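PDB 5A9A: polyhedrin from Simulium ubiquitum cypovirus, which packs into microcrystalline occlusion bodies (polyhedra) of an insect cypovirus, probably embedding and protecting virus particles, and binds UTP. Local coordinates for residues F40-N44 / E98-Y102; D51-F57 / N197-N203; N113-V119 / K174-R178. All coordinates share one frame; numbering follows the deposited sequence.

Contact 1. Residues F40-N44 / E98-Y102; sequences FIYKN and ELFEY. With UTP (uridine 5'-triphosphate), chain B.
K43 reaches across to the loop 98-102 and lies along its carbonyls before its tip meets E98. Its CB sits 3.8 Å from F100 O, CG faces the same oxygen at 4.0 Å, and CD stays close to it and to L99 O. CE comes 3.4 Å from L99 O. The chain is extended until its last torsion, chi4 -86°, which bends the ammonium group toward E98. There NZ forms a salt bridge with E98 OE1, at 2.6 Å and nearly on the line of the C-O bond, the two side chains crossing at about a right angle. One water joins the two backbones: it accepts from K43 N and donates to F100 O and Y102 O. Y42 adds the edge of its ring, CE2 standing 3.3 Å from E101 O near the ring plane, while its OH is hydrogen-bonded to R48 and to M67 O.

The far side of the type I turn L99-Y102 belongs to the UTP pocket. E101 N gives a weak hydrogen bond to UTP O4 (3.1 Å), and UTP O2 lies 3.7 Å above one face of the F100 ring, toward its rim. L99 and E101 also lean on helix 76-87 through H79, which itself bonds UTP. The contact thus joins the chain just after strand 34-41 to the loop between that helix and strand 105-111.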
loop_
_atom_site.group_PDB
_atom_site.type_symbol
_atom_site.label_atom_id
_atom_site.label_comp_id
_atom_site.label_asym_id
_atom_site.label_seq_id
_atom_site.Cartn_x
_atom_site.Cartn_y
_atom_site.Cartn_z
ATOM N N PHE A 40 -16.019 7.866 10.116
ATOM C CA PHE A 40 -16.066 7.509 11.528
ATOM C C PHE A 40 -16.749 8.609 12.333
ATOM O O PHE A 40 -16.566 9.794 12.055
ATOM C CB PHE A 40 -14.658 7.276 12.074
ATOM C CG PHE A 40 -13.958 6.094 11.468
ATOM C CD1 PHE A 40 -14.136 4.823 11.992
ATOM C CD2 PHE A 40 -13.115 6.254 10.381
ATOM C CE1 PHE A 40 -13.487 3.731 11.439
ATOM C CE2 PHE A 40 -12.465 5.168 9.823
ATOM C CZ PHE A 40 -12.651 3.906 10.353
ATOM N N ILE A 41 -17.534 8.207 13.326
ATOM C CA ILE A 41 -18.164 9.148 14.243
ATOM C C ILE A 41 -17.480 9.043 15.597
ATOM O O ILE A 41 -17.188 7.940 16.058
ATOM C CB ILE A 41 -19.664 8.850 14.418
ATOM C CG1 ILE A 41 -20.332 8.675 13.053
ATOM C CG2 ILE A 41 -20.332 9.967 15.212
ATOM C CD1 ILE A 41 -21.818 8.398 13.132
ATOM N N TYR A 42 -17.229 10.183 16.233
ATOM C CA TYR A 42 -16.469 10.199 17.481
ATOM C C TYR A 42 -17.260 10.738 18.668
ATOM O O TYR A 42 -18.383 11.225 18.517
ATOM C CB TYR A 42 -15.170 10.982 17.280
ATOM C CG TYR A 42 -14.237 10.272 16.332
ATOM C CD1 TYR A 42 -14.335 10.461 14.958
ATOM C CD2 TYR A 42 -13.286 9.382 16.805
ATOM C CE1 TYR A 42 -13.499 9.800 14.086
ATOM C CE2 TYR A 42 -12.441 8.716 15.942
ATOM C CZ TYR A 42 -12.551 8.928 14.583
ATOM O OH TYR A 42 -11.717 8.260 13.718
ATOM N N LYS A 43 -16.661 10.634 19.852
ATOM C CA LYS A 43 -17.334 10.985 21.094
ATOM C C LYS A 43 -17.534 12.488 21.244
ATOM O O LYS A 43 -18.233 12.929 22.155
ATOM C CB LYS A 43 -16.550 10.440 22.290
ATOM C CG LYS A 43 -16.606 8.925 22.430
ATOM C CD LYS A 43 -15.599 8.431 23.458
ATOM C CE LYS A 43 -15.574 6.914 23.545
ATOM N NZ LYS A 43 -16.595 6.372 24.483
ATOM N N ASN A 44 -16.919 13.272 20.362
ATOM C CA ASN A 44 -17.159 14.711 20.341
ATOM C C ASN A 44 -18.241 15.070 19.326
ATOM O O ASN A 44 -18.504 16.243 19.075
ATOM C CB ASN A 44 -15.871 15.485 20.045
ATOM C CG ASN A 44 -15.277 15.143 18.693
ATOM O OD1 ASN A 44 -15.841 14.356 17.931
ATOM N ND2 ASN A 44 -14.136 15.748 18.384
ATOM N N GLU A 98 -11.775 3.389 28.330
ATOM C CA GLU A 98 -11.972 3.834 26.952
ATOM C C GLU A 98 -11.158 5.079 26.600
ATOM O O GLU A 98 -10.820 5.888 27.467
ATOM C CB GLU A 98 -13.456 4.101 26.692
ATOM C CG GLU A 98 -14.333 2.869 26.806
ATOM C CD GLU A 98 -15.791 3.155 26.492
ATOM O OE1 GLU A 98 -16.073 4.186 25.848
ATOM O OE2 GLU A 98 -16.652 2.341 26.885
ATOM N N LEU A 99 -10.844 5.213 25.315
ATOM C CA LEU A 99 -10.181 6.401 24.802
ATOM C C LEU A 99 -11.222 7.396 24.301
ATOM O O LEU A 99 -12.204 7.011 23.667
ATOM C CB LEU A 99 -9.252 6.047 23.638
ATOM C CG LEU A 99 -7.934 5.324 23.920
ATOM C CD1 LEU A 99 -7.184 5.129 22.609
ATOM C CD2 LEU A 99 -7.076 6.087 24.913
ATOM N N PHE A 100 -11.004 8.672 24.594
ATOM C CA PHE A 100 -11.803 9.736 24.003
ATOM C C PHE A 100 -11.787 9.644 22.476
ATOM O O PHE A 100 -12.780 9.963 21.822
ATOM C CB PHE A 100 -11.266 11.106 24.433
ATOM C CG PHE A 100 -11.584 11.473 25.858
ATOM C CD1 PHE A 100 -12.679 10.932 26.513
ATOM C CD2 PHE A 100 -10.784 12.375 26.541
ATOM C CE1 PHE A 100 -12.964 11.280 27.824
ATOM C CE2 PHE A 100 -11.066 12.727 27.851
ATOM C CZ PHE A 100 -12.156 12.179 28.491
ATOM N N GLU A 101 -10.667 9.199 21.911
ATOM C CA GLU A 101 -10.457 9.286 20.465
ATOM C C GLU A 101 -10.779 8.024 19.664
ATOM O O GLU A 101 -10.507 7.970 18.462
ATOM C CB GLU A 101 -9.017 9.695 20.156
ATOM C CG GLU A 101 -8.706 11.147 20.461
ATOM C CD GLU A 101 -7.510 11.658 19.679
ATOM O OE1 GLU A 101 -7.059 10.953 18.750
ATOM O OE2 GLU A 101 -7.022 12.764 19.992
ATOM N N TYR A 102 -11.339 7.007 20.304
ATOM C CA TYR A 102 -11.773 5.835 19.554
ATOM C C TYR A 102 -13.227 6.035 19.134
ATOM O O TYR A 102 -14.056 6.443 19.941
ATOM C CB TYR A 102 -11.610 4.551 20.368
ATOM C CG TYR A 102 -11.909 3.308 19.562
ATOM C CD1 TYR A 102 -13.214 2.887 19.360
ATOM C CD2 TYR A 102 -10.885 2.564 18.990
ATOM C CE1 TYR A 102 -13.495 1.765 18.616
ATOM C CE2 TYR A 102 -11.157 1.433 18.246
ATOM C CZ TYR A 102 -12.466 1.040 18.063
ATOM O OH TYR A 102 -12.756 -0.081 17.327
HETATM P PA UTP B . -5.446 14.202 32.025
HETATM O O1A UTP B . -6.267 13.308 32.920
HETATM O O2A UTP B . -5.965 15.564 31.629
HETATM O O3A UTP B . -3.984 14.382 32.675
HETATM O "O5'" UTP B . -5.132 13.400 30.669
HETATM P PB UTP B . -3.274 13.206 33.515
HETATM O O1B UTP B . -1.788 13.463 33.481
HETATM O O2B UTP B . -3.989 13.072 34.836
HETATM O O3B UTP B . -3.551 11.876 32.651
HETATM P PG UTP B . -3.813 10.453 33.360
HETATM O O1G UTP B . -3.477 10.708 34.808
HETATM O O2G UTP B . -2.876 9.505 32.660
HETATM O O3G UTP B . -5.273 10.204 33.077
HETATM C "C5'" UTP B . -5.707 13.801 29.428
HETATM C "C4'" UTP B . -7.016 13.055 29.206
HETATM O "O4'" UTP B . -7.282 12.854 27.817
HETATM C "C1'" UTP B . -8.093 11.687 27.687
HETATM C "C2'" UTP B . -7.671 10.758 28.816
HETATM O "O2'" UTP B . -8.792 10.093 29.408
HETATM C "C3'" UTP B . -7.003 11.669 29.833
HETATM O "O3'" UTP B . -7.733 11.675 31.059
HETATM N N1 UTP B . -7.952 11.089 26.357
HETATM C C6 UTP B . -7.451 11.813 25.353
HETATM C C2 UTP B . -8.371 9.765 26.121
HETATM O O2 UTP B . -8.847 9.090 27.053
HETATM N N3 UTP B . -8.257 9.225 24.905
HETATM C C4 UTP B . -7.752 9.933 23.887
HETATM O O4 UTP B . -7.652 9.416 22.754
HETATM C C5 UTP B . -7.338 11.244 24.092
HETATM O O HOH W 1 -14.362 9.040 19.913
#

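Contact 2. Residues D51-F57 / N197-N203; sequences DYNAPEF and NNIIIRN
N198 and F57 meet through their first torsions: N198 holds CG anti to its own N (chi1 -154°), while F57 chi1 of 58° sets the ring between its backbone N and carbonyl. N198 ND2 sits 3.1 Å above the centre of the F57 ring, over one face, with the ring and amide planes 34° apart. That amide is gripped by backbone on both atoms. N198 OD1 accepts from E56 N at 2.9 Å and from F57 N at 2.8 Å, both arriving from the same face of the amide plane, and ND2 donates in plane to a lone pair of F57 O at 2.9 Å.

Further along, the chains run antiparallel. N53 and I201 form a hydrogen-bonded pair, with I201 N 3.0 Å from N53 O and N53 N 3.3 Å from I201 O; N203 N bonds D51 O beyond it. Y52 and R202 are the neighbouring non-hydrogen-bonded pair, their side chains side by side: R202 CG packs 3.6 Å from Y52 CE2, and NE makes a weak bond to OH. I200 CG2 touches the edge of the Y52 ring. On the other face, N53 lies alongside I201 and gives its ND2 to C128 O of a second subunit.

Chemically, the N198 side chain takes over from regular strand pairing, satisfying three polar backbone atoms where the chain turns through P55 and E56, with its amide held against rotation.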
loop_
_atom_site.group_PDB
_atom_site.type_symbol
_atom_site.label_atom_id
_atom_site.label_comp_id
_atom_site.label_asym_id
_atom_site.label_seq_id
_atom_site.Cartn_x
_atom_site.Cartn_y
_atom_site.Cartn_z
ATOM N N ASP A 51 -11.697 9.307 1.928
ATOM C CA ASP A 51 -12.246 9.208 0.583
ATOM C C ASP A 51 -11.377 8.323 -0.308
ATOM O O ASP A 51 -10.198 8.608 -0.519
ATOM C CB ASP A 51 -12.368 10.617 -0.007
ATOM C CG ASP A 51 -12.759 10.613 -1.472
ATOM O OD1 ASP A 51 -13.472 9.684 -1.898
ATOM O OD2 ASP A 51 -12.353 11.545 -2.200
ATOM N N TYR A 52 -11.970 7.250 -0.828
ATOM C CA TYR A 52 -11.261 6.302 -1.684
ATOM C C TYR A 52 -11.798 6.350 -3.109
ATOM O O TYR A 52 -12.993 6.564 -3.322
ATOM C CB TYR A 52 -11.443 4.866 -1.180
ATOM C CG TYR A 52 -10.740 4.511 0.113
ATOM C CD1 TYR A 52 -11.333 4.759 1.342
ATOM C CD2 TYR A 52 -9.500 3.881 0.101
ATOM C CE1 TYR A 52 -10.699 4.420 2.526
ATOM C CE2 TYR A 52 -8.861 3.537 1.277
ATOM C CZ TYR A 52 -9.465 3.808 2.485
ATOM O OH TYR A 52 -8.833 3.463 3.657
ATOM N N ASN A 53 -10.921 6.138 -4.084
ATOM C CA ASN A 53 -11.367 5.905 -5.454
ATOM C C ASN A 53 -10.455 4.924 -6.188
ATOM O O ASN A 53 -9.252 4.857 -5.925
ATOM C CB ASN A 53 -11.505 7.223 -6.234
ATOM C CG ASN A 53 -10.186 7.711 -6.817
ATOM O OD1 ASN A 53 -9.612 7.081 -7.706
ATOM N ND2 ASN A 53 -9.717 8.854 -6.339
ATOM N N ALA A 54 -11.044 4.147 -7.090
ATOM C CA ALA A 54 -10.294 3.197 -7.905
ATOM C C ALA A 54 -11.165 2.723 -9.063
ATOM O O ALA A 54 -12.392 2.761 -8.978
ATOM C CB ALA A 54 -9.836 2.018 -7.070
ATOM N N PRO A 55 -10.532 2.294 -10.163
ATOM C CA PRO A 55 -11.287 1.864 -11.345
ATOM C C PRO A 55 -11.602 0.366 -11.396
ATOM O O PRO A 55 -12.499 -0.017 -12.150
ATOM C CB PRO A 55 -10.363 2.256 -12.498
ATOM C CG PRO A 55 -8.992 2.116 -11.930
ATOM C CD PRO A 55 -9.093 2.429 -10.451
ATOM N N GLU A 56 -10.897 -0.464 -10.627
ATOM C CA GLU A 56 -11.163 -1.904 -10.640
ATOM C C GLU A 56 -11.819 -2.377 -9.339
ATOM O O GLU A 56 -12.877 -3.002 -9.361
ATOM C CB GLU A 56 -9.880 -2.699 -10.897
ATOM C CG GLU A 56 -8.969 -2.105 -11.957
ATOM C CD GLU A 56 -9.689 -1.812 -13.260
ATOM O OE1 GLU A 56 -10.721 -2.461 -13.541
ATOM O OE2 GLU A 56 -9.220 -0.927 -14.004
ATOM N N PHE A 57 -11.185 -2.089 -8.208
ATOM C CA PHE A 57 -11.765 -2.430 -6.910
ATOM C C PHE A 57 -11.153 -1.608 -5.788
ATOM O O PHE A 57 -9.959 -1.319 -5.799
ATOM C CB PHE A 57 -11.606 -3.928 -6.607
ATOM C CG PHE A 57 -10.184 -4.409 -6.618
ATOM C CD1 PHE A 57 -9.415 -4.369 -5.465
ATOM C CD2 PHE A 57 -9.622 -4.920 -7.776
ATOM C CE1 PHE A 57 -8.103 -4.818 -5.474
ATOM C CE2 PHE A 57 -8.315 -5.373 -7.791
ATOM C CZ PHE A 57 -7.554 -5.321 -6.640
ATOM N N ASN A 197 -3.905 -0.778 -13.468
ATOM C CA ASN A 197 -4.780 0.388 -13.380
ATOM C C ASN A 197 -5.355 0.592 -11.984
ATOM O O ASN A 197 -5.769 1.697 -11.637
ATOM C CB ASN A 197 -5.932 0.279 -14.380
ATOM C CG ASN A 197 -5.594 0.878 -15.732
ATOM O OD1 ASN A 197 -4.451 1.253 -15.992
ATOM N ND2 ASN A 197 -6.593 0.972 -16.600
ATOM N N ASN A 198 -5.393 -0.466 -11.182
ATOM C CA ASN A 198 -6.031 -0.361 -9.878
ATOM C C ASN A 198 -5.100 0.256 -8.844
ATOM O O ASN A 198 -4.518 -0.431 -8.006
ATOM C CB ASN A 198 -6.574 -1.707 -9.397
ATOM C CG ASN A 198 -7.729 -1.541 -8.430
ATOM O OD1 ASN A 198 -8.747 -0.935 -8.773
ATOM N ND2 ASN A 198 -7.579 -2.066 -7.215
ATOM N N ILE A 199 -4.965 1.573 -8.940
ATOM C CA ILE A 199 -4.263 2.366 -7.948
ATOM C C ILE A 199 -5.311 2.898 -6.979
ATOM O O ILE A 199 -6.017 3.862 -7.278
ATOM C CB ILE A 199 -3.519 3.533 -8.610
ATOM C CG1 ILE A 199 -2.617 3.008 -9.729
ATOM C CG2 ILE A 199 -2.705 4.302 -7.582
ATOM C CD1 ILE A 199 -2.091 4.084 -10.651
ATOM N N ILE A 200 -5.423 2.246 -5.828
ATOM C CA ILE A 200 -6.452 2.580 -4.855
ATOM C C ILE A 200 -6.052 3.840 -4.093
ATOM O O ILE A 200 -5.155 3.812 -3.250
ATOM C CB ILE A 200 -6.683 1.416 -3.873
ATOM C CG1 ILE A 200 -6.987 0.131 -4.650
ATOM C CG2 ILE A 200 -7.823 1.735 -2.919
ATOM C CD1 ILE A 200 -6.903 -1.129 -3.814
ATOM N N ILE A 201 -6.710 4.949 -4.410
ATOM C CA ILE A 201 -6.407 6.218 -3.767
ATOM C C ILE A 201 -7.015 6.278 -2.374
ATOM O O ILE A 201 -8.223 6.121 -2.206
ATOM C CB ILE A 201 -6.953 7.418 -4.573
ATOM C CG1 ILE A 201 -6.492 7.353 -6.033
ATOM C CG2 ILE A 201 -6.510 8.732 -3.935
ATOM C CD1 ILE A 201 -4.989 7.409 -6.207
ATOM N N ARG A 202 -6.168 6.497 -1.375
ATOM C CA ARG A 202 -6.629 6.805 -0.029
ATOM C C ARG A 202 -6.315 8.265 0.244
ATOM O O ARG A 202 -5.184 8.608 0.594
ATOM C CB ARG A 202 -5.928 5.916 1.001
ATOM C CG ARG A 202 -6.489 6.014 2.422
ATOM C CD ARG A 202 -5.605 5.237 3.395
ATOM N NE ARG A 202 -6.170 5.114 4.737
ATOM C CZ ARG A 202 -5.947 5.968 5.734
ATOM N NH1 ARG A 202 -5.174 7.031 5.553
ATOM N NH2 ARG A 202 -6.495 5.755 6.923
ATOM N N ASN A 203 -7.308 9.129 0.055
ATOM C CA ASN A 203 -7.134 10.550 0.318
ATOM C C ASN A 203 -6.955 10.782 1.813
ATOM O O ASN A 203 -7.434 9.994 2.632
ATOM C CB ASN A 203 -8.330 11.348 -0.207
ATOM C CG ASN A 203 -8.381 11.394 -1.728
ATOM O OD1 ASN A 203 -9.377 11.008 -2.341
ATOM N ND2 ASN A 203 -7.303 11.866 -2.341
HETATM O O HOH W 2 -7.763 5.404 -8.936
#

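Contact 3. Residues N113-V119 / K174-R178; sequences NICWENV and KFPSR
The loop 113-119 connects strand 105-111 to strand 120-124, and here it is fastened to the end of strand 170-176 by a single backbone bridge, I114 with S177. Two bonds flank that bridge: R178 N donates to N113 O (2.9 Å), and C115 N, at the centre of an inverse gamma turn, donates to P176 O (2.8 Å).

R178 reaches along the loop, its chain extended from CG to NE, and the N113 side chain, with CG anti to its N (chi1 -175°), brings OD1 to meet the guanidinium edge. R178 NH1 bonds N113 OD1 at 2.9 Å: NH1 lies in the carbonyl plane of the N113 amide and OD1 in the guanidinium plane, the two planes 28° apart. I114 O lies 3.3 Å above the centre of one guanidinium face, an arrangement that would probably be electrostatically favourable. On the tryptophan side, NH2 approaches the edge of the W116 ring, 3.3 Å from CD1, and the planes stand 77° apart. A water accepts from both W116 NE1 and R178 NH1, closing that corner.

At the other end, V119 CG1 packs 3.7 Å from F175 CE1 and N118 CB lies 3.7 Å from P176 CG. A second water links N118 O with K174 NZ.

Around these atoms, W116 packs on A110 of strand 105-111 and makes a cation-pi contact with R158. F175 reaches V36 of strand 34-41 together with I108 and A110, so the contact spans the two main sheets. Q196 of the third subunit packs against K174 and P176.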
loop_
_atom_site.group_PDB
_atom_site.type_symbol
_atom_site.label_atom_id
_atom_site.label_comp_id
_atom_site.label_asym_id
_atom_site.label_seq_id
_atom_site.Cartn_x
_atom_site.Cartn_y
_atom_site.Cartn_z
ATOM N N ASN A 113 -20.356 1.462 -10.133
ATOM C CA ASN A 113 -20.714 0.189 -10.736
ATOM C C ASN A 113 -20.083 -0.961 -9.956
ATOM O O ASN A 113 -19.094 -1.552 -10.392
ATOM C CB ASN A 113 -20.234 0.177 -12.187
ATOM C CG ASN A 113 -20.659 -1.059 -12.936
ATOM O OD1 ASN A 113 -21.685 -1.668 -12.627
ATOM N ND2 ASN A 113 -19.875 -1.436 -13.940
ATOM N N ILE A 114 -20.668 -1.268 -8.801
ATOM C CA ILE A 114 -20.085 -2.215 -7.858
ATOM C C ILE A 114 -20.830 -3.549 -7.844
ATOM O O ILE A 114 -22.063 -3.588 -7.850
ATOM C CB ILE A 114 -20.088 -1.616 -6.434
ATOM C CG1 ILE A 114 -19.142 -0.414 -6.379
ATOM C CG2 ILE A 114 -19.689 -2.664 -5.403
ATOM C CD1 ILE A 114 -19.301 0.449 -5.146
ATOM N N CYS A 115 -20.072 -4.643 -7.832
ATOM C CA CYS A 115 -20.654 -5.976 -7.730
ATOM C C CYS A 115 -21.057 -6.230 -6.284
ATOM O O CYS A 115 -20.275 -6.761 -5.492
ATOM C CB CYS A 115 -19.654 -7.040 -8.187
ATOM S SG CYS A 115 -20.325 -8.721 -8.205
ATOM N N TRP A 116 -22.284 -5.847 -5.948
ATOM C CA TRP A 116 -22.742 -5.865 -4.567
ATOM C C TRP A 116 -22.692 -7.264 -3.969
ATOM O O TRP A 116 -22.468 -7.426 -2.771
ATOM C CB TRP A 116 -24.154 -5.281 -4.490
ATOM C CG TRP A 116 -24.188 -3.862 -4.948
ATOM C CD1 TRP A 116 -24.752 -3.376 -6.092
ATOM C CD2 TRP A 116 -23.599 -2.741 -4.280
ATOM N NE1 TRP A 116 -24.558 -2.018 -6.171
ATOM C CE2 TRP A 116 -23.851 -1.604 -5.072
ATOM C CE3 TRP A 116 -22.885 -2.590 -3.086
ATOM C CZ2 TRP A 116 -23.423 -0.326 -4.704
ATOM C CZ3 TRP A 116 -22.451 -1.325 -2.726
ATOM C CH2 TRP A 116 -22.725 -0.207 -3.531
ATOM N N GLU A 117 -22.892 -8.269 -4.813
ATOM C CA GLU A 117 -22.793 -9.662 -4.393
ATOM C C GLU A 117 -21.415 -9.989 -3.811
ATOM O O GLU A 117 -21.295 -10.823 -2.912
ATOM C CB GLU A 117 -23.088 -10.576 -5.585
ATOM C CG GLU A 117 -22.436 -11.943 -5.515
ATOM C CD GLU A 117 -22.713 -12.776 -6.753
ATOM O OE1 GLU A 117 -23.235 -12.220 -7.743
ATOM O OE2 GLU A 117 -22.402 -13.986 -6.738
ATOM N N ASN A 118 -20.379 -9.332 -4.322
ATOM C CA ASN A 118 -19.008 -9.638 -3.921
ATOM C C ASN A 118 -18.421 -8.641 -2.927
ATOM O O ASN A 118 -17.253 -8.745 -2.549
ATOM C CB ASN A 118 -18.108 -9.731 -5.156
ATOM C CG ASN A 118 -18.247 -11.058 -5.876
ATOM O OD1 ASN A 118 -19.121 -11.861 -5.554
ATOM N ND2 ASN A 118 -17.383 -11.295 -6.855
ATOM N N VAL A 119 -19.230 -7.675 -2.510
ATOM C CA VAL A 119 -18.807 -6.716 -1.498
ATOM C C VAL A 119 -18.609 -7.406 -0.150
ATOM O O VAL A 119 -19.410 -8.254 0.255
ATOM C CB VAL A 119 -19.838 -5.574 -1.344
ATOM C CG1 VAL A 119 -19.601 -4.797 -0.054
ATOM C CG2 VAL A 119 -19.785 -4.649 -2.549
ATOM N N LYS A 174 -13.839 -4.657 0.964
ATOM C CA LYS A 174 -13.625 -4.917 -0.455
ATOM C C LYS A 174 -14.850 -4.478 -1.251
ATOM O O LYS A 174 -15.955 -4.958 -1.009
ATOM C CB LYS A 174 -13.370 -6.408 -0.693
ATOM C CG LYS A 174 -12.979 -6.743 -2.125
ATOM C CD LYS A 174 -13.775 -7.918 -2.675
ATOM C CE LYS A 174 -13.447 -9.219 -1.960
ATOM N NZ LYS A 174 -13.849 -10.398 -2.780
ATOM N N PHE A 175 -14.649 -3.563 -2.195
ATOM C CA PHE A 175 -15.723 -3.116 -3.078
ATOM C C PHE A 175 -15.284 -3.256 -4.532
ATOM O O PHE A 175 -14.651 -2.355 -5.073
ATOM C CB PHE A 175 -16.091 -1.658 -2.786
ATOM C CG PHE A 175 -16.512 -1.413 -1.365
ATOM C CD1 PHE A 175 -17.829 -1.596 -0.975
ATOM C CD2 PHE A 175 -15.592 -0.992 -0.420
ATOM C CE1 PHE A 175 -18.216 -1.374 0.337
ATOM C CE2 PHE A 175 -15.975 -0.764 0.889
ATOM C CZ PHE A 175 -17.288 -0.955 1.266
ATOM N N PRO A 176 -15.619 -4.389 -5.168
ATOM C CA PRO A 176 -15.142 -4.691 -6.520
ATOM C C PRO A 176 -16.103 -4.251 -7.624
ATOM O O PRO A 176 -17.317 -4.236 -7.424
ATOM C CB PRO A 176 -15.021 -6.214 -6.495
ATOM C CG PRO A 176 -16.137 -6.645 -5.588
ATOM C CD PRO A 176 -16.357 -5.523 -4.587
ATOM N N SER A 177 -15.549 -3.903 -8.783
ATOM C CA SER A 177 -16.351 -3.474 -9.926
ATOM C C SER A 177 -17.166 -4.627 -10.499
ATOM O O SER A 177 -16.777 -5.791 -10.385
ATOM C CB SER A 177 -15.449 -2.928 -11.039
ATOM O OG SER A 177 -14.467 -2.036 -10.541
ATOM N N ARG A 178 -18.299 -4.297 -11.112
ATOM C CA ARG A 178 -18.995 -5.237 -11.978
ATOM C C ARG A 178 -18.218 -5.342 -13.279
ATOM O O ARG A 178 -17.566 -4.383 -13.698
ATOM C CB ARG A 178 -20.405 -4.750 -12.310
ATOM C CG ARG A 178 -21.439 -4.888 -11.212
ATOM C CD ARG A 178 -22.823 -4.671 -11.808
ATOM N NE ARG A 178 -23.876 -4.522 -10.808
ATOM C CZ ARG A 178 -24.261 -3.358 -10.289
ATOM N NH1 ARG A 178 -23.671 -2.229 -10.657
ATOM N NH2 ARG A 178 -25.241 -3.326 -9.395
HETATM O O HOH W 3 -24.308 -0.083 -8.469
HETATM O O HOH W 4 -16.240 -11.197 -2.185
#

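Contacts 2 and 3 are neighbours, their centres 13 Å apart, and contact 3 is nested along the chain within the loop that contact 2 closes. They touch directly: F57 CB lies 3.6 Å from P176 CA, where strands 57-62 and 170-176 run side by side, and S177 OG makes a weak hydrogen bond to P55 O. Contact 1 stands apart, its centre about 27 Å from that of contact 2 and about 30 Å from that of contact 3, on the other side of the chain's centre from contact 3. Strands 34-41 and 47-54, adjacent in one sheet, connect contacts 1 and 2. Contact 1 alone of the three supplies UTP pocket residues, four of the eight; the others lie away from it.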